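Local coordinates for protein glycine oxidase (Bacillus cereus ATCC 14579, PDB 7CYX) that probably catalyses the FAD-dependent oxidation of glycine by oxygen to glyoxylate, ammonium and hydrogen peroxide, a step linked to thiamine diphosphate biosynthesis, at residues Ser43-Gly48 and Ser302-Leu307; Gly209-Lys214 and His270-Thr275; Glu279-Ile284 and Ala298-Thr303. All coordinates share one frame; numbering follows the deposited sequence.

Contact 1 of 3, residues Ser43-Gly48 and Ser302-Leu307. With FAD (flavin-adenine dinucleotide), chain C.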
loop_
_atom_site.group_PDB
_atom_site.type_symbol
_atom_site.label_atom_id
_atom_site.label_comp_id
_atom_site.label_asym_id
_atom_site.label_seq_id
_atom_site.Cartn_x
_atom_site.Cartn_y
_atom_site.Cartn_z
ATOM N N SER A 43 11.539 -10.976 -4.675
ATOM C CA SER A 43 10.158 -10.539 -4.886
ATOM C C SER A 43 9.883 -9.154 -4.281
ATOM O O SER A 43 8.847 -8.571 -4.594
ATOM C CB SER A 43 9.166 -11.571 -4.389
ATOM O OG SER A 43 9.333 -12.806 -5.073
ATOM N N LYS A 44 10.773 -8.609 -3.435
ATOM C CA LYS A 44 10.550 -7.238 -2.920
ATOM C C LYS A 44 11.460 -6.231 -3.631
ATOM O O LYS A 44 11.296 -5.023 -3.467
ATOM C CB LYS A 44 10.738 -7.173 -1.405
ATOM C CG LYS A 44 12.155 -6.938 -0.915
ATOM C CD LYS A 44 12.250 -6.558 0.543
ATOM C CE LYS A 44 13.659 -6.738 1.080
ATOM N NZ LYS A 44 13.935 -5.841 2.226
ATOM N N ALA A 45 12.408 -6.740 -4.423
ATOM C CA ALA A 45 13.370 -5.940 -5.130
ATOM C C ALA A 45 12.884 -5.638 -6.555
ATOM O O ALA A 45 13.357 -4.716 -7.172
ATOM C CB ALA A 45 14.687 -6.672 -5.127
ATOM N N ALA A 46 11.911 -6.407 -7.054
ATOM C CA ALA A 46 11.537 -6.396 -8.467
ATOM C C ALA A 46 10.698 -5.153 -8.825
ATOM O O ALA A 46 9.937 -4.670 -8.041
ATOM C CB ALA A 46 10.805 -7.676 -8.778
ATOM N N ALA A 47 10.833 -4.671 -10.062
ATOM C CA ALA A 47 10.108 -3.484 -10.526
ATOM C C ALA A 47 8.678 -3.841 -10.964
ATOM O O ALA A 47 7.922 -2.966 -11.319
ATOM C CB ALA A 47 10.866 -2.830 -11.648
ATOM N N GLY A 48 8.305 -5.121 -10.936
ATOM C CA GLY A 48 6.924 -5.518 -11.151
ATOM C C GLY A 48 6.407 -5.221 -12.558
ATOM O O GLY A 48 5.199 -5.111 -12.755
ATOM N N SER A 302 16.009 5.912 -1.944
ATOM C CA SER A 302 16.601 4.639 -1.507
ATOM C C SER A 302 17.374 3.975 -2.637
ATOM O O SER A 302 17.225 4.366 -3.773
ATOM C CB SER A 302 15.437 3.770 -1.155
ATOM O OG SER A 302 15.776 2.783 -0.227
ATOM N N THR A 303 18.146 2.967 -2.268
ATOM C CA THR A 303 18.883 2.101 -3.204
ATOM C C THR A 303 18.864 0.696 -2.612
ATOM O O THR A 303 18.890 0.587 -1.411
ATOM C CB THR A 303 20.293 2.615 -3.477
ATOM O OG1 THR A 303 20.785 1.693 -4.435
ATOM C CG2 THR A 303 21.184 2.620 -2.259
ATOM N N TRP A 304 18.780 -0.332 -3.441
ATOM C CA TRP A 304 18.785 -1.703 -2.888
ATOM C C TRP A 304 19.289 -2.683 -3.931
ATOM O O TRP A 304 19.431 -2.301 -5.071
ATOM C CB TRP A 304 17.402 -2.098 -2.381
ATOM C CG TRP A 304 16.376 -2.188 -3.458
ATOM C CD1 TRP A 304 16.141 -3.238 -4.285
ATOM C CD2 TRP A 304 15.435 -1.177 -3.818
ATOM N NE1 TRP A 304 15.121 -2.945 -5.135
ATOM C CE2 TRP A 304 14.667 -1.689 -4.871
ATOM C CE3 TRP A 304 15.171 0.107 -3.355
ATOM C CZ2 TRP A 304 13.648 -0.964 -5.465
ATOM C CZ3 TRP A 304 14.162 0.825 -3.944
ATOM C CH2 TRP A 304 13.422 0.299 -4.991
ATOM N N ALA A 305 19.529 -3.911 -3.494
ATOM C CA ALA A 305 20.023 -5.001 -4.349
ATOM C C ALA A 305 19.128 -6.221 -4.163
ATOM O O ALA A 305 18.813 -6.536 -3.038
ATOM C CB ALA A 305 21.440 -5.318 -3.970
ATOM N N GLY A 306 18.758 -6.859 -5.265
ATOM C CA GLY A 306 17.929 -8.066 -5.305
ATOM C C GLY A 306 18.580 -9.167 -6.120
ATOM O O GLY A 306 19.402 -8.893 -6.992
ATOM N N LEU A 307 18.208 -10.417 -5.831
ATOM C CA LEU A 307 18.892 -11.610 -6.360
ATOM C C LEU A 307 17.942 -12.391 -7.278
ATOM O O LEU A 307 17.174 -13.248 -6.805
ATOM C CB LEU A 307 19.367 -12.480 -5.188
ATOM C CG LEU A 307 20.247 -11.753 -4.169
ATOM C CD1 LEU A 307 20.785 -12.725 -3.128
ATOM C CD2 LEU A 307 21.394 -11.019 -4.848
HETATM P PA FAD C . 12.368 -15.110 -3.996
HETATM O O1A FAD C . 11.484 -13.928 -3.934
HETATM O O2A FAD C . 13.839 -14.870 -3.805
HETATM O O5B FAD C . 11.780 -16.160 -2.983
HETATM C C5B FAD C . 12.571 -17.214 -2.542
HETATM C C4B FAD C . 12.299 -17.291 -1.064
HETATM O O4B FAD C . 12.664 -18.584 -0.620
HETATM C C3B FAD C . 13.132 -16.309 -0.270
HETATM O O3B FAD C . 12.217 -15.489 0.490
HETATM C C2B FAD C . 14.010 -17.153 0.650
HETATM O O2B FAD C . 14.016 -16.637 1.988
HETATM C C1B FAD C . 13.279 -18.461 0.667
HETATM N N9A FAD C . 14.097 -19.648 0.904
HETATM C C8A FAD C . 15.153 -20.033 0.161
HETATM N N7A FAD C . 15.666 -21.182 0.642
HETATM C C5A FAD C . 14.896 -21.560 1.674
HETATM C C6A FAD C . 14.901 -22.689 2.600
HETATM N N6A FAD C . 15.871 -23.617 2.456
HETATM N N1A FAD C . 13.961 -22.719 3.582
HETATM C C2A FAD C . 13.048 -21.746 3.686
HETATM N N3A FAD C . 12.986 -20.671 2.865
HETATM C C4A FAD C . 13.864 -20.545 1.852
HETATM N N1 FAD C . 10.273 -9.840 -12.552
HETATM C C2 FAD C . 9.267 -9.387 -13.367
HETATM O O2 FAD C . 8.396 -10.237 -13.671
HETATM N N3 FAD C . 9.205 -8.108 -13.813
HETATM C C4 FAD C . 10.130 -7.205 -13.422
HETATM O O4 FAD C . 10.099 -5.995 -13.767
HETATM C C4X FAD C . 11.254 -7.654 -12.561
HETATM N N5 FAD C . 12.229 -6.821 -12.178
HETATM C C5X FAD C . 13.224 -7.247 -11.374
HETATM C C6 FAD C . 14.198 -6.349 -10.972
HETATM C C7 FAD C . 15.234 -6.771 -10.157
HETATM C C7M FAD C . 16.316 -5.796 -9.725
HETATM C C8 FAD C . 15.293 -8.153 -9.694
HETATM C C8M FAD C . 16.411 -8.637 -8.782
HETATM C C9 FAD C . 14.332 -9.028 -10.087
HETATM C C9A FAD C . 13.293 -8.645 -10.905
HETATM N N10 FAD C . 12.289 -9.548 -11.281
HETATM C C10 FAD C . 11.270 -9.061 -12.132
HETATM C "C1'" FAD C . 12.317 -10.981 -10.954
HETATM C "C2'" FAD C . 11.572 -11.469 -9.753
HETATM O "O2'" FAD C . 12.059 -10.743 -8.611
HETATM C "C3'" FAD C . 11.871 -12.950 -9.606
HETATM O "O3'" FAD C . 11.892 -13.644 -10.888
HETATM C "C4'" FAD C . 10.897 -13.505 -8.559
HETATM O "O4'" FAD C . 10.887 -12.662 -7.394
HETATM C "C5'" FAD C . 11.288 -14.871 -8.066
HETATM O "O5'" FAD C . 10.462 -15.162 -6.954
HETATM P P FAD C . 10.803 -16.416 -6.033
HETATM O O1P FAD C . 11.183 -17.586 -6.865
HETATM O O2P FAD C . 9.707 -16.514 -5.006
HETATM O O3P FAD C . 12.206 -15.877 -5.419
#
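Ala45, in the short, weakly bonded helical turn at about 43-45, comes down on edge strand 299-311, its CA 5.0 Å from Gly306 CA. The Ala45 methyl points at the strand and its CB settles 3.5 Å from Gly306 CA, where the strand has no side chain. Trp304, two residues back on the same strand side, adds the one polar link. Its CG is wedged between the backbone N and the carbonyl carbon (chi1 65°), which brings NE1 to the Ala45 carbonyl. There NE1 donates to Ala45 O at 3.2 Å, the N-H···O angle being 162°; the oxygen lies at the ring edge, and the proton meets a lone pair in the carbonyl plane. Both segments also line the FAD pocket of this flavoprotein. Ser43 OG donates to FAD O1A (2.7 Å) and accepts from FAD O4', while Ser43 N also binds O1A; Ala46 CB lies 3.3 Å from FAD O2', and Gly306 C is 3.5 Å from FAD C8M. With Ser43 OG gripping phosphate and ribityl chain and also bonded to Val14 N, and the indole N-H fixing the carbonyl two residues on, the turn is held at once to cofactor and strand.

Contact 2 of 3, residues Gly209-Lys214 and His270-Thr275. With FAD (flavin-adenine dinucleotide), chain C.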
loop_
_atom_site.group_PDB
_atom_site.type_symbol
_atom_site.label_atom_id
_atom_site.label_comp_id
_atom_site.label_asym_id
_atom_site.label_seq_id
_atom_site.Cartn_x
_atom_site.Cartn_y
_atom_site.Cartn_z
ATOM N N GLY A 209 13.681 -19.654 -4.703
ATOM C CA GLY A 209 14.359 -18.766 -5.644
ATOM C C GLY A 209 15.803 -19.170 -5.887
ATOM O O GLY A 209 16.079 -20.335 -6.148
ATOM N N SER A 210 16.710 -18.195 -5.711
ATOM C CA SER A 210 18.167 -18.320 -5.918
ATOM C C SER A 210 18.828 -19.418 -5.067
ATOM O O SER A 210 19.976 -19.746 -5.319
ATOM C CB SER A 210 18.842 -17.001 -5.648
ATOM O OG SER A 210 18.556 -16.053 -6.665
ATOM N N TRP A 211 18.131 -19.977 -4.072
ATOM C CA TRP A 211 18.712 -20.918 -3.072
ATOM C C TRP A 211 18.203 -22.353 -3.269
ATOM O O TRP A 211 18.455 -23.233 -2.429
ATOM C CB TRP A 211 18.359 -20.431 -1.655
ATOM C CG TRP A 211 18.974 -19.121 -1.266
ATOM C CD1 TRP A 211 20.131 -18.951 -0.568
ATOM C CD2 TRP A 211 18.477 -17.796 -1.543
ATOM N NE1 TRP A 211 20.402 -17.621 -0.406
ATOM C CE2 TRP A 211 19.398 -16.883 -0.977
ATOM C CE3 TRP A 211 17.355 -17.283 -2.206
ATOM C CZ2 TRP A 211 19.236 -15.497 -1.070
ATOM C CZ3 TRP A 211 17.192 -15.915 -2.293
ATOM C CH2 TRP A 211 18.122 -15.036 -1.732
ATOM N N SER A 212 17.456 -22.598 -4.351
ATOM C CA SER A 212 16.775 -23.888 -4.539
ATOM C C SER A 212 17.753 -25.036 -4.845
ATOM O O SER A 212 17.357 -26.175 -4.722
ATOM C CB SER A 212 15.719 -23.807 -5.630
ATOM O OG SER A 212 14.680 -22.910 -5.270
ATOM N N THR A 213 18.991 -24.744 -5.260
ATOM C CA THR A 213 19.876 -25.761 -5.853
ATOM C C THR A 213 19.945 -27.052 -5.013
ATOM O O THR A 213 19.721 -28.123 -5.558
ATOM C CB THR A 213 21.268 -25.192 -6.144
ATOM O OG1 THR A 213 21.104 -24.240 -7.198
ATOM C CG2 THR A 213 22.257 -26.254 -6.578
ATOM N N LYS A 214 20.299 -26.970 -3.728
ATOM C CA LYS A 214 20.466 -28.189 -2.888
ATOM C C LYS A 214 19.220 -29.085 -2.954
ATOM O O LYS A 214 19.351 -30.260 -3.140
ATOM C CB LYS A 214 20.761 -27.861 -1.420
ATOM C CG LYS A 214 22.153 -28.254 -0.932
ATOM C CD LYS A 214 22.818 -27.244 0.002
ATOM C CE LYS A 214 24.316 -27.119 -0.233
ATOM N NZ LYS A 214 24.907 -25.980 0.511
ATOM N N HIS A 270 26.160 -14.697 -10.169
ATOM C CA HIS A 270 26.836 -15.591 -9.210
ATOM C C HIS A 270 27.360 -14.827 -7.987
ATOM O O HIS A 270 28.528 -14.933 -7.639
ATOM C CB HIS A 270 27.925 -16.422 -9.911
ATOM C CG HIS A 270 27.369 -17.498 -10.787
ATOM N ND1 HIS A 270 27.352 -17.402 -12.178
ATOM C CD2 HIS A 270 26.802 -18.683 -10.475
ATOM C CE1 HIS A 270 26.793 -18.474 -12.682
ATOM N NE2 HIS A 270 26.429 -19.272 -11.654
ATOM N N THR A 271 26.472 -14.095 -7.309
ATOM C CA THR A 271 26.777 -13.600 -5.966
ATOM C C THR A 271 25.467 -13.365 -5.210
ATOM O O THR A 271 24.501 -12.896 -5.782
ATOM C CB THR A 271 27.650 -12.341 -6.016
ATOM O OG1 THR A 271 28.039 -11.989 -4.693
ATOM C CG2 THR A 271 26.952 -11.138 -6.600
ATOM N N PHE A 272 25.471 -13.706 -3.917
ATOM C CA PHE A 272 24.356 -13.464 -2.982
ATOM C C PHE A 272 24.505 -12.098 -2.288
ATOM O O PHE A 272 23.675 -11.721 -1.450
ATOM C CB PHE A 272 24.272 -14.591 -1.945
ATOM C CG PHE A 272 23.938 -15.947 -2.514
ATOM C CD1 PHE A 272 24.935 -16.798 -2.962
ATOM C CD2 PHE A 272 22.618 -16.367 -2.623
ATOM C CE1 PHE A 272 24.621 -18.042 -3.496
ATOM C CE2 PHE A 272 22.306 -17.610 -3.150
ATOM C CZ PHE A 272 23.309 -18.449 -3.587
ATOM N N ASN A 273 25.534 -11.337 -2.661
ATOM C CA ASN A 273 25.833 -10.044 -2.050
ATOM C C ASN A 273 24.718 -9.004 -2.276
ATOM O O ASN A 273 24.421 -8.657 -3.413
ATOM C CB ASN A 273 27.135 -9.477 -2.595
ATOM C CG ASN A 273 27.698 -8.450 -1.652
ATOM O OD1 ASN A 273 28.306 -8.808 -0.651
ATOM N ND2 ASN A 273 27.429 -7.191 -1.921
ATOM N N LYS A 274 24.154 -8.460 -1.185
ATOM C CA LYS A 274 23.030 -7.511 -1.256
ATOM C C LYS A 274 23.452 -6.050 -0.976
ATOM O O LYS A 274 22.585 -5.222 -0.810
ATOM C CB LYS A 274 21.938 -7.866 -0.247
ATOM C CG LYS A 274 21.463 -9.319 -0.203
ATOM C CD LYS A 274 20.122 -9.625 -0.869
ATOM C CE LYS A 274 18.972 -8.729 -0.455
ATOM N NZ LYS A 274 18.054 -9.396 0.497
ATOM N N THR A 275 24.756 -5.735 -0.888
ATOM C CA THR A 275 25.260 -4.341 -0.835
ATOM C C THR A 275 25.171 -3.694 -2.222
ATOM O O THR A 275 25.197 -4.380 -3.212
ATOM C CB THR A 275 26.737 -4.249 -0.400
ATOM O OG1 THR A 275 27.596 -4.879 -1.370
ATOM C CG2 THR A 275 27.017 -4.866 0.958
HETATM P PA FAD C . 12.368 -15.110 -3.996
HETATM O O1A FAD C . 11.484 -13.928 -3.934
HETATM O O2A FAD C . 13.839 -14.870 -3.805
HETATM O O5B FAD C . 11.780 -16.160 -2.983
HETATM C C5B FAD C . 12.571 -17.214 -2.542
HETATM C C4B FAD C . 12.299 -17.291 -1.064
HETATM O O4B FAD C . 12.664 -18.584 -0.620
HETATM C C3B FAD C . 13.132 -16.309 -0.270
HETATM O O3B FAD C . 12.217 -15.489 0.490
HETATM C C2B FAD C . 14.010 -17.153 0.650
HETATM O O2B FAD C . 14.016 -16.637 1.988
HETATM C C1B FAD C . 13.279 -18.461 0.667
HETATM N N9A FAD C . 14.097 -19.648 0.904
HETATM C C8A FAD C . 15.153 -20.033 0.161
HETATM N N7A FAD C . 15.666 -21.182 0.642
HETATM C C5A FAD C . 14.896 -21.560 1.674
HETATM C C6A FAD C . 14.901 -22.689 2.600
HETATM N N6A FAD C . 15.871 -23.617 2.456
HETATM N N1A FAD C . 13.961 -22.719 3.582
HETATM C C2A FAD C . 13.048 -21.746 3.686
HETATM N N3A FAD C . 12.986 -20.671 2.865
HETATM C C4A FAD C . 13.864 -20.545 1.852
HETATM N N1 FAD C . 10.273 -9.840 -12.552
HETATM C C2 FAD C . 9.267 -9.387 -13.367
HETATM O O2 FAD C . 8.396 -10.237 -13.671
HETATM N N3 FAD C . 9.205 -8.108 -13.813
HETATM C C4 FAD C . 10.130 -7.205 -13.422
HETATM O O4 FAD C . 10.099 -5.995 -13.767
HETATM C C4X FAD C . 11.254 -7.654 -12.561
HETATM N N5 FAD C . 12.229 -6.821 -12.178
HETATM C C5X FAD C . 13.224 -7.247 -11.374
HETATM C C6 FAD C . 14.198 -6.349 -10.972
HETATM C C7 FAD C . 15.234 -6.771 -10.157
HETATM C C7M FAD C . 16.316 -5.796 -9.725
HETATM C C8 FAD C . 15.293 -8.153 -9.694
HETATM C C8M FAD C . 16.411 -8.637 -8.782
HETATM C C9 FAD C . 14.332 -9.028 -10.087
HETATM C C9A FAD C . 13.293 -8.645 -10.905
HETATM N N10 FAD C . 12.289 -9.548 -11.281
HETATM C C10 FAD C . 11.270 -9.061 -12.132
HETATM C "C1'" FAD C . 12.317 -10.981 -10.954
HETATM C "C2'" FAD C . 11.572 -11.469 -9.753
HETATM O "O2'" FAD C . 12.059 -10.743 -8.611
HETATM C "C3'" FAD C . 11.871 -12.950 -9.606
HETATM O "O3'" FAD C . 11.892 -13.644 -10.888
HETATM C "C4'" FAD C . 10.897 -13.505 -8.559
HETATM O "O4'" FAD C . 10.887 -12.662 -7.394
HETATM C "C5'" FAD C . 11.288 -14.871 -8.066
HETATM O "O5'" FAD C . 10.462 -15.162 -6.954
HETATM P P FAD C . 10.803 -16.416 -6.033
HETATM O O1P FAD C . 11.183 -17.586 -6.865
HETATM O O2P FAD C . 9.707 -16.514 -5.006
HETATM O O3P FAD C . 12.206 -15.877 -5.419
#
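Trp211 and Phe272 make a partly buried aromatic contact beside the FAD pocket of this DAO-family oxidoreductase, whose nucleotide-binding part is of the Rossmann type. Residues 209-214 follow strand 203-206 of the sheet that belongs to that part and lead into the short helix 213-216, whereas residues 270-275 form a loop between strand 260-269 and helix 278-291. The two side chains run past one another in opposing directions, and the rings meet obliquely, with the centroids of the Trp211 five-membered ring and the Phe272 ring 4.7 Å apart and their planes inclined at 41°. The CD2-CE2 side of the phenyl group does the touching: Phe272 CE2 sits over one face of the indole, near its rim, 3.3 Å from Trp211 NE1, with CD2 almost as close. Phe272 CG stands opposite its own carbonyl carbon (chi1 -65°), directing the ring toward the indole. On the same indole face lies Ser210 CB, and Ser210 O meets the Phe272 ring at its edge, 3.8 Å from CE2. Lys35 adds a cation-pi interaction with Trp211, and Leu307 of strand 299-311 packs against both aromatic side chains. Ser210 OG is hydrogen-bonded to Leu307 O. Within the loop, Thr271 OG1 accepts from Asn273 N at 3.3 Å, forming an ST turn that bends the chain just around Phe272. Tryptophan thus bridges loop and cofactor: while the phenyl group covers part of a face, the side chain also borders FAD, with Trp211 CB 3.6 Å from the adenine N7A and Trp211 CZ3, at the ring edge, 3.8 Å from the phosphate oxygen O2A.

Contact 3 of 3, residues Glu279-Ile284 and Ala298-Thr303; sequences ESITSI and AEWEST
Ile281 reaches from helix 278-291 to Trp300 and Thr303, its CB directed toward the strand. From CB the side chain divides. The CG1 branch, set opposite the carbonyl carbon (chi1 -81°), heads for the strand, and CG1 itself passes 4.0 Å from Thr303 OG1, a hydroxyl whose hydrogen bond is with Val232 O on strand 225-236. One bond further, with chi2 extended at 177°, CD1 meets two partners side by side: it lies 4.0 Å from Thr303 CG2 and an equal 4.0 Å from Trp300 CH2. The indole is met obliquely, and the isoleucine side chain runs nearly perpendicular to both partners. This is helix-on-sheet packing at the protein surface: helix 278-291 rests on the large mixed sheet, Ser280 and Ile284 on strand 260-269 and Ile281 on the outermost strand 299-311. That strand carries a classic beta bulge, in which Glu301 and Ser302 both face Ala234, between the two residues touched by Ile281. Trp300 and Thr303, three positions apart across the bulge, thereby both point toward the helix. Val276, in the preceding loop, packs on Ile281 and Thr303 alike, while Ser302 O stands over the margin of one Trp300 face.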
loop_
_atom_site.group_PDB
_atom_site.type_symbol
_atom_site.label_atom_id
_atom_site.label_comp_id
_atom_site.label_asym_id
_atom_site.label_seq_id
_atom_site.Cartn_x
_atom_site.Cartn_y
_atom_site.Cartn_z
ATOM N N GLU A 279 29.569 2.816 -7.857
ATOM C CA GLU A 279 29.717 2.821 -9.316
ATOM C C GLU A 279 28.379 2.465 -9.973
ATOM O O GLU A 279 28.024 3.051 -10.980
ATOM C CB GLU A 279 30.829 1.845 -9.715
ATOM C CG GLU A 279 30.923 1.519 -11.203
ATOM C CD GLU A 279 32.206 0.777 -11.594
ATOM O OE1 GLU A 279 33.029 1.383 -12.320
ATOM O OE2 GLU A 279 32.404 -0.408 -11.178
ATOM N N SER A 280 27.674 1.477 -9.407
ATOM C CA SER A 280 26.357 1.063 -9.868
ATOM C C SER A 280 25.369 2.218 -9.692
ATOM O O SER A 280 24.612 2.534 -10.609
ATOM C CB SER A 280 25.884 -0.152 -9.129
ATOM O OG SER A 280 26.648 -1.289 -9.481
ATOM N N ILE A 281 25.399 2.863 -8.514
ATOM C CA ILE A 281 24.508 3.991 -8.252
ATOM C C ILE A 281 24.741 5.069 -9.324
ATOM O O ILE A 281 23.782 5.621 -9.858
ATOM C CB ILE A 281 24.682 4.575 -6.837
ATOM C CG1 ILE A 281 23.928 3.774 -5.773
ATOM C CG2 ILE A 281 24.267 6.027 -6.812
ATOM C CD1 ILE A 281 24.135 4.276 -4.352
ATOM N N THR A 282 26.020 5.378 -9.584
ATOM C CA THR A 282 26.458 6.453 -10.496
ATOM C C THR A 282 26.119 6.095 -11.943
ATOM O O THR A 282 25.703 6.940 -12.728
ATOM C CB THR A 282 27.982 6.648 -10.474
ATOM O OG1 THR A 282 28.420 6.835 -9.136
ATOM C CG2 THR A 282 28.427 7.818 -11.323
ATOM N N SER A 283 26.412 4.848 -12.301
ATOM C CA SER A 283 26.155 4.344 -13.622
ATOM C C SER A 283 24.643 4.398 -13.912
ATOM O O SER A 283 24.213 4.861 -14.983
ATOM C CB SER A 283 26.736 2.965 -13.757
ATOM O OG SER A 283 26.543 2.456 -15.061
ATOM N N ILE A 284 23.829 3.997 -12.931
ATOM C CA ILE A 284 22.387 3.906 -13.125
ATOM C C ILE A 284 21.798 5.299 -13.302
ATOM O O ILE A 284 20.958 5.518 -14.184
ATOM C CB ILE A 284 21.692 3.201 -11.958
ATOM C CG1 ILE A 284 21.946 1.697 -11.999
ATOM C CG2 ILE A 284 20.209 3.543 -11.949
ATOM C CD1 ILE A 284 21.551 0.988 -10.715
ATOM N N ALA A 298 15.055 15.707 -8.504
ATOM C CA ALA A 298 14.158 14.884 -7.680
ATOM C C ALA A 298 14.752 14.658 -6.270
ATOM O O ALA A 298 15.759 15.246 -5.892
ATOM C CB ALA A 298 13.923 13.571 -8.393
ATOM N N GLU A 299 14.049 13.859 -5.484
ATOM C CA GLU A 299 14.489 13.598 -4.102
ATOM C C GLU A 299 14.928 12.147 -3.992
ATOM O O GLU A 299 14.116 11.251 -4.249
ATOM C CB GLU A 299 13.370 13.900 -3.113
ATOM C CG GLU A 299 12.692 15.224 -3.371
ATOM C CD GLU A 299 11.570 15.544 -2.408
ATOM O OE1 GLU A 299 11.237 14.682 -1.585
ATOM O OE2 GLU A 299 11.053 16.659 -2.477
ATOM N N TRP A 300 16.178 11.954 -3.600
ATOM C CA TRP A 300 16.723 10.595 -3.419
ATOM C C TRP A 300 15.898 9.888 -2.358
ATOM O O TRP A 300 15.604 10.488 -1.336
ATOM C CB TRP A 300 18.184 10.668 -2.988
ATOM C CG TRP A 300 18.754 9.346 -2.595
ATOM C CD1 TRP A 300 18.814 8.813 -1.349
ATOM C CD2 TRP A 300 19.353 8.385 -3.467
ATOM N NE1 TRP A 300 19.416 7.594 -1.380
ATOM C CE2 TRP A 300 19.757 7.304 -2.667
ATOM C CE3 TRP A 300 19.596 8.335 -4.839
ATOM C CZ2 TRP A 300 20.386 6.185 -3.201
ATOM C CZ3 TRP A 300 20.219 7.232 -5.362
ATOM C CH2 TRP A 300 20.601 6.170 -4.554
ATOM N N GLU A 301 15.546 8.643 -2.604
ATOM C CA GLU A 301 14.781 7.952 -1.556
ATOM C C GLU A 301 15.607 6.788 -1.038
ATOM O O GLU A 301 15.927 6.776 0.132
ATOM C CB GLU A 301 13.483 7.376 -2.102
ATOM C CG GLU A 301 12.812 6.451 -1.115
ATOM C CD GLU A 301 11.883 5.403 -1.681
ATOM O OE1 GLU A 301 10.822 5.765 -2.182
ATOM O OE2 GLU A 301 12.218 4.233 -1.597
ATOM N N SER A 302 16.009 5.912 -1.944
ATOM C CA SER A 302 16.601 4.639 -1.507
ATOM C C SER A 302 17.374 3.975 -2.637
ATOM O O SER A 302 17.225 4.366 -3.773
ATOM C CB SER A 302 15.437 3.770 -1.155
ATOM O OG SER A 302 15.776 2.783 -0.227
ATOM N N THR A 303 18.146 2.967 -2.268
ATOM C CA THR A 303 18.883 2.101 -3.204
ATOM C C THR A 303 18.864 0.696 -2.612
ATOM O O THR A 303 18.890 0.587 -1.411
ATOM C CB THR A 303 20.293 2.615 -3.477
ATOM O OG1 THR A 303 20.785 1.693 -4.435
ATOM C CG2 THR A 303 21.184 2.620 -2.259
#

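Strand 299-311 runs through contacts 1 and 3, which share Ser302 and Thr303 and have centres 13 Å apart: Trp304 and Gly306 face residues 43-48, with Gly306 also against the flavin C8M, whereas Trp300 and Thr303 face the helix. Contact 2, its centre 14 Å from contact 1, joins it through Leu307: the hydrogen bond between Leu307 O and Ser210 OG measures 3.1 Å, and Leu307 CD1 packs 3.5 Å from Phe272 O. Both touch FAD, contact 1 mainly at the isoalloxazine, ribityl and phosphate parts, contact 2 at the adenosine half, from the adenine to its phosphate. Contact 3 lies away from the cofactor, the Thr303 side chain being about 10 Å from FAD.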